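Local coordinates for protein alginate lyase (Paenibacillus sp. FPU-7, PDB 6KFN) that cleaves the polysaccharide alginate, probably by beta-elimination as a lyase, and is built as a right-handed parallel beta-helix, at residues 64-78 with 87-101. Sequence-based numbering, arbitrary orientation. Where two conformers were deposited one is given.
Sequences LSGYSTGGGYSLYVT and LKMTGALKGIMLDHA
Tyr76 and Met97 both hold CG anti to the backbone N (chi1 -178° and 178°), which lays them side by side on one sheet face, Tyr76 CE1 3.8 Å from Met97 CG. Chi1 directs the phenol toward Asp99 and chi2 sets the turn of its ring; Asp99 OD2 accepts from Tyr76 OH at 2.6 Å on its anti lone pair. Ring and carboxylate planes stand 77° apart, with Asp99 CG at the ring's edge, while Thr78 CG2 sits over one face, toward the rim. A leucine in place of Tyr76 lacks the hydroxyl and would probably leave Asp99 OD2 one donor short and open a gap beside Met97 CG. Strands 75-77 and 96-99 run parallel on successive coils of the right-handed beta-helix: Val77 N bonds Met97 O (2.8 Å) and Asp99 N bonds Val77 O (3.0 Å). Thr90 O accepts from Gly66 N at 3.0 Å within the carbonyl plane and, in one of the two Ser74 conformers, from Ser74 OG at 3.1 Å, above that plane. Inward, Leu75, Val77 and Met89 pack on Ile84 of strand 82-85; Arg122 of strand 119-122 salt-bridges Asp99 OD1, and strand 39-41 pairs with 73-77 from the preceding coil.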
ATOM      1  N   LEU A  64       4.702 -16.498   0.880  1.00  6.88           N
ATOM      2  CA  LEU A  64       4.009 -16.690  -0.376  1.00  7.12           C
ATOM      3  C   LEU A  64       4.866 -16.089  -1.482  1.00  7.38           C
ATOM      4  O   LEU A  64       5.102 -14.889  -1.507  1.00  8.11           O
ATOM      5  CB  LEU A  64       2.623 -16.029  -0.392  1.00  7.03           C
ATOM      6  CG  LEU A  64       1.673 -16.389   0.732  1.00  9.36           C
ATOM      7  CD1 LEU A  64       0.313 -15.777   0.467  1.00  9.84           C
ATOM      8  CD2 LEU A  64       1.566 -17.873   0.910  1.00 10.71           C
ATOM      9  N   SER A  65       5.381 -16.958  -2.371  1.00 10.21           N
ATOM     10  CA  SER A  65       6.211 -16.506  -3.474  1.00 12.52           C
ATOM     11  C   SER A  65       5.515 -16.736  -4.804  1.00 13.94           C
ATOM     12  O   SER A  65       4.932 -17.814  -5.014  1.00 16.40           O
ATOM     13  CB  SER A  65       7.518 -17.250  -3.502  1.00 12.80           C
ATOM     14  OG  SER A  65       8.325 -16.776  -4.583  1.00 17.70           O
ATOM     15  N   GLY A  66       5.595 -15.772  -5.726  1.00 12.91           N
ATOM     16  CA  GLY A  66       5.260 -16.074  -7.102  1.00 13.92           C
ATOM     17  C   GLY A  66       6.368 -16.858  -7.778  1.00 13.47           C
ATOM     18  O   GLY A  66       7.376 -17.238  -7.181  1.00 14.98           O
ATOM     19  N   TYR A  67       6.179 -17.068  -9.074  1.00 16.34           N
ATOM     20  CA  TYR A  67       7.144 -17.795  -9.890  1.00 16.21           C
ATOM     21  C   TYR A  67       8.237 -16.919 -10.456  1.00 16.39           C
ATOM     22  O   TYR A  67       9.301 -17.445 -10.810  1.00 18.26           O
ATOM     23  CB  TYR A  67       6.432 -18.419 -11.069  1.00 19.96           C
ATOM     24  CG  TYR A  67       5.375 -19.398 -10.652  1.00 21.99           C
ATOM     25  CD1 TYR A  67       5.731 -20.655 -10.199  1.00 22.52           C
ATOM     26  CD2 TYR A  67       4.030 -19.077 -10.727  1.00 35.15           C
ATOM     27  CE1 TYR A  67       4.783 -21.583  -9.835  1.00 26.39           C
ATOM     28  CE2 TYR A  67       3.061 -19.978 -10.355  1.00 34.78           C
ATOM     29  CZ  TYR A  67       3.444 -21.246  -9.921  1.00 40.84           C
ATOM     30  OH  TYR A  67       2.488 -22.164  -9.550  1.00 65.13           O
ATOM     31  N   SER A  68       7.973 -15.631 -10.636  1.00 15.90           N
ATOM     32  CA  SER A  68       8.914 -14.719 -11.258  1.00 20.53           C
ATOM     33  C   SER A  68       8.504 -13.303 -10.902  1.00 12.00           C
ATOM     34  O   SER A  68       7.299 -13.005 -10.896  1.00 11.29           O
ATOM     35  CB  SER A  68       8.784 -14.907 -12.770  1.00 25.48           C
ATOM     36  OG  SER A  68       9.244 -13.835 -13.519  1.00 29.00           O
ATOM     37  N   THR A  69       9.478 -12.414 -10.662  1.00 13.00           N
ATOM     38  CA  THR A  69       9.131 -11.021 -10.418  1.00 14.09           C
ATOM     39  C   THR A  69       8.481 -10.385 -11.628  1.00 10.20           C
ATOM     40  O   THR A  69       7.912  -9.304 -11.491  1.00 10.37           O
ATOM     41  CB  THR A  69      10.357 -10.158 -10.023  1.00 13.95           C
ATOM     42  OG1 THR A  69      11.358 -10.332 -11.021  1.00 19.24           O
ATOM     43  CG2 THR A  69      10.861 -10.546  -8.654  1.00 21.02           C
ATOM     44  N   GLY A  70       8.587 -10.985 -12.823  1.00 10.00           N
ATOM     45  CA  GLY A  70       7.982 -10.420 -14.000  1.00 10.81           C
ATOM     46  C   GLY A  70       6.539 -10.756 -14.262  1.00 10.63           C
ATOM     47  O   GLY A  70       5.989 -10.225 -15.236  1.00 13.07           O
ATOM     48  N   GLY A  71       5.906 -11.568 -13.426  1.00 10.43           N
ATOM     49  CA  GLY A  71       4.525 -11.931 -13.656  1.00 11.51           C
ATOM     50  C   GLY A  71       3.748 -12.243 -12.398  1.00 10.13           C
ATOM     51  O   GLY A  71       4.302 -12.428 -11.321  1.00 10.14           O
ATOM     52  N   GLY A  72       2.431 -12.282 -12.551  1.00 11.58           N
ATOM     53  CA  GLY A  72       1.592 -12.756 -11.484  1.00 10.66           C
ATOM     54  C   GLY A  72       1.572 -11.877 -10.252  1.00  9.02           C
ATOM     55  O   GLY A  72       1.776 -10.679 -10.283  1.00 12.56           O
ATOM     56  N   TYR A  73       1.289 -12.506  -9.141  1.00 16.62           N
ATOM     57  CA  TYR A  73       1.088 -11.834  -7.865  1.00  9.43           C
ATOM     58  C   TYR A  73       1.425 -12.840  -6.793  1.00  8.60           C
ATOM     59  O   TYR A  73       1.391 -14.064  -7.011  1.00 10.27           O
ATOM     60  CB  TYR A  73      -0.345 -11.369  -7.735  1.00 10.04           C
ATOM     61  CG  TYR A  73      -1.298 -12.385  -8.255  1.00 10.10           C
ATOM     62  CD1 TYR A  73      -1.656 -13.466  -7.512  1.00 10.71           C
ATOM     63  CD2 TYR A  73      -1.874 -12.225  -9.516  1.00 15.40           C
ATOM     64  CE1 TYR A  73      -2.564 -14.409  -7.987  1.00 10.26           C
ATOM     65  CE2 TYR A  73      -2.781 -13.144 -10.012  1.00 13.98           C
ATOM     66  CZ  TYR A  73      -3.118 -14.238  -9.258  1.00 11.61           C
ATOM     67  OH  TYR A  73      -4.006 -15.167  -9.711  1.00 20.94           O
ATOM     68  N   SER A  74       1.741 -12.346  -5.612  1.00  7.12           N
ATOM     69  CA  SER A  74       1.881 -13.274  -4.514  0.82  8.60           C
ATOM     70  C   SER A  74       0.513 -13.735  -4.018  1.00  7.00           C
ATOM     71  O   SER A  74       0.292 -14.919  -3.750  1.00  9.11           O
ATOM     72  CB  SER A  74       2.659 -12.696  -3.358  0.82 10.22           C
ATOM     73  OG  SER A  74       3.888 -12.077  -3.764  0.82 20.49           O
ATOM     74  N   LEU A  75      -0.435 -12.800  -3.930  1.00  6.07           N
ATOM     75  CA  LEU A  75      -1.787 -13.087  -3.477  1.00  6.06           C
ATOM     76  C   LEU A  75      -2.735 -12.130  -4.180  1.00  5.47           C
ATOM     77  O   LEU A  75      -2.494 -10.927  -4.216  1.00  6.22           O
ATOM     78  CB  LEU A  75      -1.861 -12.919  -1.959  1.00  6.20           C
ATOM     79  CG  LEU A  75      -3.206 -13.248  -1.299  1.00  6.88           C
ATOM     80  CD1 LEU A  75      -3.565 -14.760  -1.457  1.00  7.59           C
ATOM     81  CD2 LEU A  75      -3.199 -12.856   0.156  1.00  9.06           C
ATOM     82  N   TYR A  76      -3.838 -12.680  -4.703  1.00  5.64           N
ATOM     83  CA  TYR A  76      -4.875 -11.913  -5.402  1.00  5.74           C
ATOM     84  C   TYR A  76      -6.164 -12.107  -4.614  1.00  5.67           C
ATOM     85  O   TYR A  76      -6.677 -13.228  -4.551  1.00  6.64           O
ATOM     86  CB  TYR A  76      -5.032 -12.419  -6.833  1.00  6.83           C
ATOM     87  CG  TYR A  76      -6.040 -11.701  -7.688  1.00  6.34           C
ATOM     88  CD1 TYR A  76      -6.300 -10.356  -7.561  1.00  6.68           C
ATOM     89  CD2 TYR A  76      -6.749 -12.377  -8.662  1.00  8.31           C
ATOM     90  CE1 TYR A  76      -7.188  -9.696  -8.413  1.00  7.31           C
ATOM     91  CE2 TYR A  76      -7.629 -11.738  -9.512  1.00  8.66           C
ATOM     92  CZ  TYR A  76      -7.857 -10.403  -9.378  1.00  7.27           C
ATOM     93  OH  TYR A  76      -8.740  -9.805 -10.230  1.00  8.77           O
ATOM     94  N   VAL A  77      -6.689 -11.035  -4.019  1.00  5.29           N
ATOM     95  CA  VAL A  77      -7.858 -11.090  -3.150  1.00  5.42           C
ATOM     96  C   VAL A  77      -9.018 -10.444  -3.894  1.00  5.31           C
ATOM     97  O   VAL A  77      -8.948  -9.272  -4.257  1.00  5.79           O
ATOM     98  CB  VAL A  77      -7.600 -10.369  -1.817  1.00  5.91           C
ATOM     99  CG1 VAL A  77      -8.811 -10.566  -0.896  1.00  6.54           C
ATOM    100  CG2 VAL A  77      -6.319 -10.847  -1.148  1.00  6.78           C
ATOM    101  N   THR A  78     -10.106 -11.212  -4.080  1.00  5.72           N
ATOM    102  CA  THR A  78     -11.301 -10.764  -4.763  1.00  6.11           C
ATOM    103  C   THR A  78     -12.554 -10.949  -3.937  1.00  6.78           C
ATOM    104  O   THR A  78     -13.639 -10.642  -4.431  1.00 12.17           O
ATOM    105  CB  THR A  78     -11.464 -11.417  -6.141  1.00  7.36           C
ATOM    106  OG1 THR A  78     -11.418 -12.830  -5.980  1.00  7.59           O
ATOM    107  CG2 THR A  78     -10.382 -10.975  -7.101  1.00  8.08           C
ATOM    108  N   LEU A  87       2.495 -12.955   7.297  1.00  6.59           N
ATOM    109  CA  LEU A  87       3.094 -13.611   6.152  1.00  6.59           C
ATOM    110  C   LEU A  87       4.105 -12.710   5.456  1.00  6.22           C
ATOM    111  O   LEU A  87       3.993 -11.489   5.469  1.00  7.49           O
ATOM    112  CB  LEU A  87       1.999 -13.964   5.145  1.00  7.62           C
ATOM    113  CG  LEU A  87       0.994 -15.017   5.656  1.00  9.11           C
ATOM    114  CD1 LEU A  87      -0.215 -15.089   4.750  1.00 14.06           C
ATOM    115  CD2 LEU A  87       1.630 -16.358   5.702  1.00 10.03           C
ATOM    116  N   LYS A  88       5.039 -13.356   4.795  1.00  6.88           N
ATOM    117  CA  LYS A  88       5.899 -12.709   3.810  1.00  7.17           C
ATOM    118  C   LYS A  88       5.325 -12.942   2.417  1.00  6.93           C
ATOM    119  O   LYS A  88       4.775 -14.025   2.137  1.00  7.80           O
ATOM    120  CB  LYS A  88       7.317 -13.285   3.904  1.00  9.43           C
ATOM    121  CG  LYS A  88       8.016 -13.002   5.206  1.00 13.89           C
ATOM    122  CD  LYS A  88       9.380 -13.682   5.346  1.00 15.55           C
ATOM    123  CE  LYS A  88      10.139 -13.245   6.538  1.00 26.82           C
ATOM    124  NZ  LYS A  88      11.455 -13.960   6.563  1.00 40.87           N
ATOM    125  N   MET A  89       5.465 -11.952   1.543  1.00  6.99           N
ATOM    126  CA  MET A  89       5.032 -12.046   0.158  0.67  6.94           C
ATOM    127  C   MET A  89       6.166 -11.530  -0.727  1.00  6.17           C
ATOM    128  O   MET A  89       6.673 -10.431  -0.497  1.00  6.68           O
ATOM    129  CB  MET A  89       3.764 -11.217  -0.147  0.67  7.26           C
ATOM    130  CG  MET A  89       2.437 -11.741   0.393  0.67  9.12           C
ATOM    131  SD  MET A  89       2.164 -11.325   2.099  0.67  6.82           S
ATOM    132  CE  MET A  89       0.481 -12.026   2.298  0.67  7.75           C
ATOM    133  N   THR A  90       6.539 -12.303  -1.732  1.00  6.14           N
ATOM    134  CA  THR A  90       7.669 -11.960  -2.561  1.00  6.22           C
ATOM    135  C   THR A  90       7.555 -12.563  -3.939  1.00  6.60           C
ATOM    136  O   THR A  90       6.706 -13.409  -4.210  1.00  9.25           O
ATOM    137  CB  THR A  90       8.958 -12.417  -1.847  1.00  7.09           C
ATOM    138  OG1 THR A  90      10.105 -11.834  -2.466  1.00  8.61           O
ATOM    139  CG2 THR A  90       9.160 -13.923  -1.849  1.00  8.24           C
ATOM    140  N   GLY A  91       8.490 -12.156  -4.810  1.00  7.94           N
ATOM    141  CA  GLY A  91       8.754 -12.963  -5.982  1.00 10.39           C
ATOM    142  C   GLY A  91       7.690 -12.951  -7.064  1.00  9.25           C
ATOM    143  O   GLY A  91       7.475 -13.968  -7.748  1.00 13.47           O
ATOM    144  N   ALA A  92       7.034 -11.832  -7.252  1.00  6.97           N
ATOM    145  CA  ALA A  92       5.965 -11.683  -8.223  1.00  7.15           C
ATOM    146  C   ALA A  92       5.957 -10.259  -8.726  1.00  6.27           C
ATOM    147  O   ALA A  92       6.568  -9.363  -8.153  1.00  6.20           O
ATOM    148  CB  ALA A  92       4.617 -12.041  -7.619  1.00  7.86           C
ATOM    149  N   LEU A  93       5.168 -10.028  -9.771  1.00  7.28           N
ATOM    150  CA  LEU A  93       5.024  -8.695 -10.350  1.00  6.64           C
ATOM    151  C   LEU A  93       4.309  -7.728  -9.429  1.00  6.17           C
ATOM    152  O   LEU A  93       4.596  -6.537  -9.410  1.00  6.35           O
ATOM    153  CB  LEU A  93       4.317  -8.785 -11.704  1.00  8.09           C
ATOM    154  CG  LEU A  93       4.267  -7.504 -12.523  1.00  8.19           C
ATOM    155  CD1 LEU A  93       5.624  -7.086 -13.012  1.00  9.52           C
ATOM    156  CD2 LEU A  93       3.336  -7.681 -13.734  1.00 10.57           C
ATOM    157  N   LYS A  94       3.338  -8.239  -8.680  1.00  7.12           N
ATOM    158  CA  LYS A  94       2.654  -7.484  -7.643  1.00  7.37           C
ATOM    159  C   LYS A  94       2.684  -8.310  -6.375  1.00  6.42           C
ATOM    160  O   LYS A  94       2.661  -9.543  -6.429  1.00  8.40           O
ATOM    161  CB  LYS A  94       1.169  -7.275  -7.994  1.00 14.79           C
ATOM    162  CG  LYS A  94       0.818  -7.051  -9.476  1.00 31.11           C
ATOM    163  CD  LYS A  94       1.304  -5.744  -9.936  1.00 37.19           C
ATOM    164  CE  LYS A  94       0.738  -5.376 -11.339  1.00 26.07           C
ATOM    165  NZ  LYS A  94       1.331  -4.090 -11.862  1.00 50.50           N
ATOM    166  N   GLY A  95       2.705  -7.659  -5.210  1.00  6.61           N
ATOM    167  CA  GLY A  95       2.672  -8.388  -3.964  1.00  6.15           C
ATOM    168  C   GLY A  95       1.258  -8.886  -3.654  1.00  5.80           C
ATOM    169  O   GLY A  95       0.949 -10.060  -3.813  1.00  7.30           O
ATOM    170  N   ILE A  96       0.408  -7.948  -3.232  1.00  4.95           N
ATOM    171  CA  ILE A  96      -0.999  -8.235  -2.979  1.00  5.18           C
ATOM    172  C   ILE A  96      -1.824  -7.316  -3.865  1.00  4.92           C
ATOM    173  O   ILE A  96      -1.689  -6.096  -3.799  1.00  5.69           O
ATOM    174  CB  ILE A  96      -1.388  -8.065  -1.507  1.00  6.11           C
ATOM    175  CG1 ILE A  96      -0.486  -8.854  -0.607  1.00  7.94           C
ATOM    176  CG2 ILE A  96      -2.854  -8.467  -1.330  1.00  8.50           C
ATOM    177  CD1 ILE A  96      -0.789  -8.688   0.889  1.00 17.00           C
ATOM    178  N   MET A  97      -2.675  -7.905  -4.687  1.00  5.54           N
ATOM    179  CA  MET A  97      -3.643  -7.180  -5.494  1.00  6.59           C
ATOM    180  C   MET A  97      -5.018  -7.478  -4.931  1.00  5.28           C
ATOM    181  O   MET A  97      -5.370  -8.646  -4.752  1.00  5.74           O
ATOM    182  CB  MET A  97      -3.571  -7.633  -6.959  1.00  8.08           C
ATOM    183  CG  MET A  97      -4.589  -6.964  -7.890  1.00 10.32           C
ATOM    184  SD  MET A  97      -4.349  -5.198  -8.163  1.00 10.28           S
ATOM    185  CE  MET A  97      -2.865  -5.240  -9.105  1.00 12.01           C
ATOM    186  N   LEU A  98      -5.799  -6.424  -4.654  1.00  5.63           N
ATOM    187  CA  LEU A  98      -7.199  -6.542  -4.243  0.54  3.61           C
ATOM    188  C   LEU A  98      -8.066  -5.978  -5.349  1.00  4.89           C
ATOM    189  O   LEU A  98      -7.871  -4.846  -5.758  1.00  5.38           O
ATOM    190  CB  LEU A  98      -7.439  -5.773  -2.944  0.54  3.84           C
ATOM    191  CG  LEU A  98      -6.420  -6.266  -1.864  0.54  6.67           C
ATOM    192  CD1 LEU A  98      -5.163  -5.440  -1.727  0.54  6.96           C
ATOM    193  CD2 LEU A  98      -7.225  -6.220  -0.554  0.54 22.74           C
ATOM    194  N   ASP A  99      -8.996  -6.790  -5.853  1.00  5.35           N
ATOM    195  CA  ASP A  99     -10.008  -6.360  -6.818  1.00  5.21           C
ATOM    196  C   ASP A  99     -11.375  -6.560  -6.175  1.00  5.19           C
ATOM    197  O   ASP A  99     -11.719  -7.677  -5.781  1.00  5.63           O
ATOM    198  CB  ASP A  99      -9.967  -7.094  -8.142  1.00  6.17           C
ATOM    199  CG  ASP A  99      -9.073  -6.489  -9.190  1.00  6.36           C
ATOM    200  OD1 ASP A  99      -8.851  -5.266  -9.162  1.00  7.27           O
ATOM    201  OD2 ASP A  99      -8.712  -7.234 -10.148  1.00  8.08           O
ATOM    202  N   HIS A 100     -12.152  -5.472  -6.095  1.00  5.41           N
ATOM    203  CA  HIS A 100     -13.493  -5.508  -5.509  1.00  5.82           C
ATOM    204  C   HIS A 100     -13.532  -6.307  -4.215  1.00  6.00           C
ATOM    205  O   HIS A 100     -14.454  -7.077  -3.968  1.00  7.91           O
ATOM    206  CB  HIS A 100     -14.583  -5.900  -6.508  1.00  6.65           C
ATOM    207  CG  HIS A 100     -14.370  -7.197  -7.202  1.00  7.64           C
ATOM    208  ND1 HIS A 100     -14.563  -8.423  -6.601  1.00 10.75           N
ATOM    209  CD2 HIS A 100     -13.967  -7.439  -8.471  1.00 10.57           C
ATOM    210  CE1 HIS A 100     -14.289  -9.363  -7.484  1.00 12.86           C
ATOM    211  NE2 HIS A 100     -13.934  -8.804  -8.620  1.00 14.05           N
ATOM    212  N   ALA A 101     -12.538  -6.066  -3.371  1.00  5.12           N
ATOM    213  CA  ALA A 101     -12.380  -6.742  -2.086  1.00  5.21           C
ATOM    214  C   ALA A 101     -12.539  -5.710  -0.979  1.00  5.12           C
ATOM    215  O   ALA A 101     -11.977  -4.623  -1.063  1.00  5.65           O
ATOM    216  CB  ALA A 101     -11.011  -7.406  -2.006  1.00  6.46           C
TER